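Local coordinates for tetracycline repressor protein class G (Acinetobacter baumannii, PDB 6RX9) that represses the tetracycline resistance gene tetA by binding its operator DNA, and loses affinity for that DNA when tetracycline binds, at residues A[188-191]-A[192-196]; A[3-6]-A[7-10]; A[107-110]-A[111-114]. All blocks are in the same frame, centred on the assembly; numbering follows the deposited sequence.

Contact 1. Residues A[188-191]-A[192-196]; sequences FNFG and LDSLI
The carbonyl oxygen of F190 takes two hydrogen bonds from S194. The hydroxyl OG lies 2.8 Å from F190 O and the backbone N of S194 lies 3.0 Å from the same F190 O; the two donors come in from opposite faces of the carbonyl plane. With OG turned back beside its own backbone N (chi1 -63°), the hydroxyl reaches the preceding turn, which is how serine hides its polar end in a buried helix face. The same OG sits over the centre of the F190 ring, 3.8 Å above its plane.

The two carbonyls before it, those of F188 and N189, take the ordinary helical bonds: L192 N meets F188 O at 3.0 Å, and this oxygen also accepts from the hydroxyl of Y140. D193 N meets N189 O at 2.9 Å, while the D193 carboxylate lies back over the N189 carbonyl and its OD1 makes a salt bridge with K80 of helix 75-91.

Both segments lie on helix 185-202, which with helix 127-155 and their copies in the second subunit builds the four-helix dimer interface of TetR repressors. S194 packs on F199 of the second subunit, and L195 on G191 of that subunit; a glycine there probably allows the helices a close approach.

On the face turned to helices 75-91 and 127-155, the CD2 branch of L192 approaches the F188 ring obliquely, 3.7 Å from F188 CE2. F188 CG stands anti to its backbone nitrogen (chi1 174°), which carries the ring to L192 CD2 and onto L84 and Y140, while L192 itself rests on A83.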
loop_
_atom_site.group_PDB
_atom_site.type_symbol
_atom_site.label_atom_id
_atom_site.label_comp_id
_atom_site.label_asym_id
_atom_site.label_seq_id
_atom_site.Cartn_x
_atom_site.Cartn_y
_atom_site.Cartn_z
ATOM N N PHE A 188 -4.014 9.526 9.798
ATOM C CA PHE A 188 -3.118 9.735 8.632
ATOM C C PHE A 188 -2.036 10.760 8.994
ATOM O O PHE A 188 -0.841 10.479 8.797
ATOM C CB PHE A 188 -3.883 10.204 7.394
ATOM C CG PHE A 188 -2.953 10.561 6.265
ATOM C CD1 PHE A 188 -2.383 9.568 5.483
ATOM C CD2 PHE A 188 -2.587 11.878 6.036
ATOM C CE1 PHE A 188 -1.503 9.890 4.461
ATOM C CE2 PHE A 188 -1.702 12.195 5.018
ATOM C CZ PHE A 188 -1.163 11.201 4.233
ATOM N N ASN A 189 -2.454 11.916 9.516
ATOM C CA ASN A 189 -1.553 13.049 9.857
ATOM C C ASN A 189 -0.558 12.607 10.937
ATOM O O ASN A 189 0.603 13.028 10.858
ATOM C CB ASN A 189 -2.344 14.303 10.238
ATOM C CG ASN A 189 -2.892 15.021 9.022
ATOM O OD1 ASN A 189 -2.133 15.432 8.145
ATOM N ND2 ASN A 189 -4.204 15.169 8.952
ATOM N N PHE A 190 -0.964 11.748 11.876
ATOM C CA PHE A 190 -0.061 11.262 12.955
ATOM C C PHE A 190 1.089 10.449 12.345
ATOM O O PHE A 190 2.247 10.711 12.704
ATOM C CB PHE A 190 -0.801 10.453 14.021
ATOM C CG PHE A 190 0.138 9.848 15.030
ATOM C CD1 PHE A 190 0.681 10.625 16.044
ATOM C CD2 PHE A 190 0.529 8.522 14.933
ATOM C CE1 PHE A 190 1.566 10.074 16.957
ATOM C CE2 PHE A 190 1.414 7.974 15.848
ATOM C CZ PHE A 190 1.929 8.752 16.860
ATOM N N GLY A 191 0.789 9.495 11.457
ATOM C CA GLY A 191 1.812 8.689 10.763
ATOM C C GLY A 191 2.727 9.551 9.903
ATOM O O GLY A 191 3.952 9.301 9.901
ATOM N N LEU A 192 2.158 10.520 9.180
ATOM C CA LEU A 192 2.908 11.422 8.262
ATOM C C LEU A 192 3.878 12.288 9.077
ATOM O O LEU A 192 5.067 12.340 8.714
ATOM C CB LEU A 192 1.916 12.286 7.478
ATOM C CG LEU A 192 2.531 13.278 6.490
ATOM C CD1 LEU A 192 3.543 12.598 5.581
ATOM C CD2 LEU A 192 1.445 13.952 5.671
ATOM N N ASP A 193 3.383 12.922 10.143
ATOM C CA ASP A 193 4.173 13.805 11.047
ATOM C C ASP A 193 5.302 12.996 11.696
ATOM O O ASP A 193 6.416 13.537 11.821
ATOM C CB ASP A 193 3.273 14.472 12.089
ATOM C CG ASP A 193 2.334 15.522 11.520
ATOM O OD1 ASP A 193 2.562 15.960 10.371
ATOM O OD2 ASP A 193 1.381 15.899 12.230
ATOM N N SER A 194 5.030 11.746 12.089
ATOM C CA SER A 194 6.024 10.816 12.686
ATOM C C SER A 194 7.121 10.500 11.664
ATOM O O SER A 194 8.307 10.574 12.022
ATOM C CB SER A 194 5.363 9.562 13.197
ATOM O OG SER A 194 4.452 9.873 14.242
ATOM N N LEU A 195 6.743 10.168 10.429
ATOM C CA LEU A 195 7.703 9.845 9.343
ATOM C C LEU A 195 8.643 11.043 9.125
ATOM O O LEU A 195 9.873 10.842 9.115
ATOM C CB LEU A 195 6.912 9.502 8.077
ATOM C CG LEU A 195 7.679 8.771 6.975
ATOM C CD1 LEU A 195 8.405 7.547 7.514
ATOM C CD2 LEU A 195 6.737 8.374 5.844
ATOM N N ILE A 196 8.086 12.249 8.990
ATOM C CA ILE A 196 8.863 13.490 8.681
ATOM C C ILE A 196 9.753 13.847 9.883
ATOM O O ILE A 196 10.930 14.182 9.653
ATOM C CB ILE A 196 7.923 14.638 8.258
ATOM C CG1 ILE A 196 7.248 14.327 6.918
ATOM C CG2 ILE A 196 8.664 15.967 8.220
ATOM C CD1 ILE A 196 6.059 15.202 6.603
#

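Contact 2. Residues A[3-6]-A[7-10]; sequences KLDK and GTVI
G7 sits against D5 and K6 as the backbone winds into the first turn of helix 6-20, its N 3.2 Å from D5 C; lacking a side chain, it adds little bulk to this exposed corner.

T8 carries the polar part of the contact. Its backbone N donates to OD1 of D5 at 3.0 Å, arriving nearly along the C-O axis of that oxygen, and its hydroxyl OG1 donates to the same D5 OD1 at 2.7 Å, but from above the carboxylate plane. One oxygen is therefore held by two donors of a single residue, which should fix the rotation of the carboxylate. D5 pays for this with a chi1 of 64°, its CG wedged between backbone N and carbonyl carbon. T8 OG1 also accepts from a water at 2.9 Å, and that water takes the N-H of D5 and donates to K3 O, tying the loop to the helix start.

V9 N donates to D5 O. The CG2 branch of V9 points back to the loop, 3.7 Å from L4 CG and about equally near both methyls of L4. The two side chains cross at about a right angle, and V9 also rests on H44 and F45, while L4 O accepts from H44 NE2.

I10 N closes the turn with a bond of 2.9 Å to K6 O, and its branched side chain turns inward to F45, L51 and A54.

Aspartate as N-cap bonded to the threonine three residues on, with L4, just before the cap, and V9, in the first turn, meeting as a hydrophobic staple, is a classic helix start; here it opens the DNA-binding domain, whose helix-turn-helix follows.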
loop_
_atom_site.group_PDB
_atom_site.type_symbol
_atom_site.label_atom_id
_atom_site.label_comp_id
_atom_site.label_asym_id
_atom_site.label_seq_id
_atom_site.Cartn_x
_atom_site.Cartn_y
_atom_site.Cartn_z
ATOM N N LYS A 3 -12.600 12.925 -34.039
ATOM C CA LYS A 3 -13.890 13.273 -33.367
ATOM C C LYS A 3 -13.788 12.952 -31.869
ATOM O O LYS A 3 -13.830 13.900 -31.060
ATOM C CB LYS A 3 -15.051 12.520 -34.024
ATOM C CG LYS A 3 -16.436 12.876 -33.497
ATOM C CD LYS A 3 -17.430 11.738 -33.571
ATOM C CE LYS A 3 -18.682 12.002 -32.763
ATOM N NZ LYS A 3 -19.435 13.170 -33.280
ATOM N N LEU A 4 -13.654 11.667 -31.521
ATOM C CA LEU A 4 -13.548 11.169 -30.123
ATOM C C LEU A 4 -12.069 11.124 -29.725
ATOM O O LEU A 4 -11.323 10.346 -30.348
ATOM C CB LEU A 4 -14.185 9.778 -30.043
ATOM C CG LEU A 4 -14.194 9.128 -28.660
ATOM C CD1 LEU A 4 -15.200 9.813 -27.749
ATOM C CD2 LEU A 4 -14.492 7.639 -28.761
ATOM N N ASP A 5 -11.662 11.922 -28.732
ATOM C CA ASP A 5 -10.249 12.001 -28.270
ATOM C C ASP A 5 -10.129 11.398 -26.863
ATOM O O ASP A 5 -11.162 11.251 -26.173
ATOM C CB ASP A 5 -9.693 13.425 -28.372
ATOM C CG ASP A 5 -10.361 14.468 -27.492
ATOM O OD1 ASP A 5 -10.983 14.086 -26.480
ATOM O OD2 ASP A 5 -10.237 15.663 -27.823
ATOM N N LYS A 6 -8.899 11.056 -26.472
ATOM C CA LYS A 6 -8.576 10.326 -25.215
ATOM C C LYS A 6 -9.118 11.099 -24.005
ATOM O O LYS A 6 -9.628 10.449 -23.066
ATOM C CB LYS A 6 -7.063 10.117 -25.114
ATOM C CG LYS A 6 -6.606 9.210 -23.982
ATOM C CD LYS A 6 -5.155 8.809 -24.105
ATOM C CE LYS A 6 -4.735 7.770 -23.090
ATOM N NZ LYS A 6 -3.329 7.348 -23.290
ATOM N N GLY A 7 -9.006 12.431 -24.020
ATOM C CA GLY A 7 -9.497 13.308 -22.939
ATOM C C GLY A 7 -10.984 13.113 -22.688
ATOM O O GLY A 7 -11.375 12.986 -21.515
ATOM N N THR A 8 -11.787 13.068 -23.754
ATOM C CA THR A 8 -13.262 12.889 -23.688
ATOM C C THR A 8 -13.581 11.483 -23.161
ATOM O O THR A 8 -14.508 11.364 -22.338
ATOM C CB THR A 8 -13.914 13.146 -25.051
ATOM O OG1 THR A 8 -13.466 14.416 -25.528
ATOM C CG2 THR A 8 -15.426 13.128 -24.985
ATOM N N VAL A 9 -12.829 10.472 -23.607
ATOM C CA VAL A 9 -13.008 9.038 -23.221
ATOM C C VAL A 9 -12.758 8.883 -21.712
ATOM O O VAL A 9 -13.598 8.265 -21.028
ATOM C CB VAL A 9 -12.086 8.112 -24.040
ATOM C CG1 VAL A 9 -12.126 6.677 -23.535
ATOM C CG2 VAL A 9 -12.418 8.154 -25.525
ATOM N N ILE A 10 -11.641 9.409 -21.209
ATOM C CA ILE A 10 -11.213 9.190 -19.792
ATOM C C ILE A 10 -12.115 9.994 -18.849
ATOM O O ILE A 10 -12.376 9.499 -17.731
ATOM C CB ILE A 10 -9.715 9.496 -19.600
ATOM C CG1 ILE A 10 -8.849 8.463 -20.326
ATOM C CG2 ILE A 10 -9.357 9.586 -18.120
ATOM C CD1 ILE A 10 -8.977 7.053 -19.786
HETATM O O HOH W 1 -13.836 14.155 -28.344
#

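Contact 3. Residues A[107-110]-A[111-114]; sequences EPNF and GTAE
The carbonyl oxygen of F110 is approached by two donors: E114 N, 3.0 Å from F110 O in a regular helical bond, and a water that donates to it weakly. The same water donates to E114 OE1 at 2.7 Å, so it bridges the F110 carbonyl and the carboxylate of E114, whose chain is extended. OE1 also accepts from S169 OG of the second subunit, and OE2 forms a salt bridge with R118; a long, flexible acid suits this place between two chains.

One residue earlier, N109 O receives A113 N at 2.9 Å, and the A113 methyl, CB, lies 3.4 Å from N109 O.

N109 is the N-cap of helix 110-122, in the tetracycline-binding domain of the repressor. With CG anti to its backbone nitrogen (chi1 -174°), its amide swings over the helix start, and OD1 accepts T112 N at 3.2 Å. That bond is straight at the hydrogen, yet the donor stands well above the amide plane. The lack of a side chain at G111 probably helps OD1 to take this position. T112 OG1 packs 3.3 Å from N109 CG, the two side chains crossing nearly at right angles. The T112 side chain is about 7 Å from those of H64 and N82, which probably bind tetracycline.

Just before the cap, P108 O lies 3.7 Å above the centre of the F110 ring, which packs on L172 of the second subunit.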
loop_
_atom_site.group_PDB
_atom_site.type_symbol
_atom_site.label_atom_id
_atom_site.label_comp_id
_atom_site.label_asym_id
_atom_site.label_seq_id
_atom_site.Cartn_x
_atom_site.Cartn_y
_atom_site.Cartn_z
ATOM N N GLU A 107 7.799 4.531 -14.968
ATOM C CA GLU A 107 9.021 5.375 -14.872
ATOM C C GLU A 107 8.608 6.793 -14.490
ATOM O O GLU A 107 7.696 7.356 -15.094
ATOM C CB GLU A 107 9.795 5.368 -16.193
ATOM C CG GLU A 107 10.404 4.018 -16.532
ATOM C CD GLU A 107 11.379 3.481 -15.498
ATOM O OE1 GLU A 107 12.075 4.297 -14.861
ATOM O OE2 GLU A 107 11.434 2.246 -15.324
ATOM N N PRO A 108 9.262 7.416 -13.484
ATOM C CA PRO A 108 8.894 8.762 -13.049
ATOM C C PRO A 108 9.466 9.824 -13.998
ATOM O O PRO A 108 10.380 9.506 -14.740
ATOM C CB PRO A 108 9.535 8.847 -11.657
ATOM C CG PRO A 108 10.791 8.007 -11.789
ATOM C CD PRO A 108 10.413 6.883 -12.735
ATOM N N ASN A 109 8.909 11.038 -13.965
ATOM C CA ASN A 109 9.500 12.232 -14.624
ATOM C C ASN A 109 10.897 12.435 -14.025
ATOM O O ASN A 109 10.980 12.793 -12.834
ATOM C CB ASN A 109 8.606 13.467 -14.476
ATOM C CG ASN A 109 9.104 14.671 -15.250
ATOM O OD1 ASN A 109 10.308 14.880 -15.390
ATOM N ND2 ASN A 109 8.183 15.478 -15.749
ATOM N N PHE A 110 11.943 12.177 -14.816
ATOM C CA PHE A 110 13.368 12.212 -14.390
ATOM C C PHE A 110 13.761 13.645 -14.006
ATOM O O PHE A 110 14.543 13.811 -13.051
ATOM C CB PHE A 110 14.271 11.643 -15.487
ATOM C CG PHE A 110 14.050 10.178 -15.774
ATOM C CD1 PHE A 110 14.415 9.212 -14.848
ATOM C CD2 PHE A 110 13.473 9.765 -16.966
ATOM C CE1 PHE A 110 14.211 7.866 -15.110
ATOM C CE2 PHE A 110 13.269 8.417 -17.225
ATOM C CZ PHE A 110 13.639 7.471 -16.298
ATOM N N GLY A 111 13.233 14.642 -14.726
ATOM C CA GLY A 111 13.412 16.074 -14.418
ATOM C C GLY A 111 12.871 16.420 -13.040
ATOM O O GLY A 111 13.618 17.031 -12.249
ATOM N N THR A 112 11.623 16.031 -12.759
ATOM C CA THR A 112 10.915 16.270 -11.470
ATOM C C THR A 112 11.650 15.541 -10.340
ATOM O O THR A 112 11.851 16.164 -9.279
ATOM C CB THR A 112 9.446 15.839 -11.555
ATOM O OG1 THR A 112 8.820 16.631 -12.564
ATOM C CG2 THR A 112 8.701 15.999 -10.247
ATOM N N ALA A 113 12.029 14.279 -10.563
ATOM C CA ALA A 113 12.775 13.428 -9.605
ATOM C C ALA A 113 14.065 14.136 -9.178
ATOM O O ALA A 113 14.281 14.284 -7.960
ATOM C CB ALA A 113 13.068 12.081 -10.221
ATOM N N GLU A 114 14.878 14.570 -10.149
ATOM C CA GLU A 114 16.198 15.212 -9.907
ATOM C C GLU A 114 16.003 16.508 -9.112
ATOM O O GLU A 114 16.758 16.712 -8.144
ATOM C CB GLU A 114 16.932 15.476 -11.222
ATOM C CG GLU A 114 18.298 16.110 -11.020
ATOM C CD GLU A 114 19.336 15.804 -12.086
ATOM O OE1 GLU A 114 19.061 14.960 -12.962
ATOM O OE2 GLU A 114 20.424 16.409 -12.031
HETATM O O HOH W 2 16.961 14.087 -14.450
#

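In the fold
Contact 1 is buried in the middle of helix 185-202, whereas contact 2, partly buried, and contact 3, at the surface, mark where helices 6-20 and 110-122 begin. The two starts share a plan, an N-cap side chain accepting from a threonine backbone N-H, but differ in detail: contact 2 uses a charged aspartate and a leucine-valine staple, contact 3 a neutral asparagine without that staple. Contact 1 has no end to cap, so its serine serves a carbonyl already inside the helix. Contacts 1 and 3 both meet the second subunit, mainly through packing in the first, partly through polar groups in the second. Contact 2, in the DNA-binding domain, lies about 39 Å from contact 1, centre to centre.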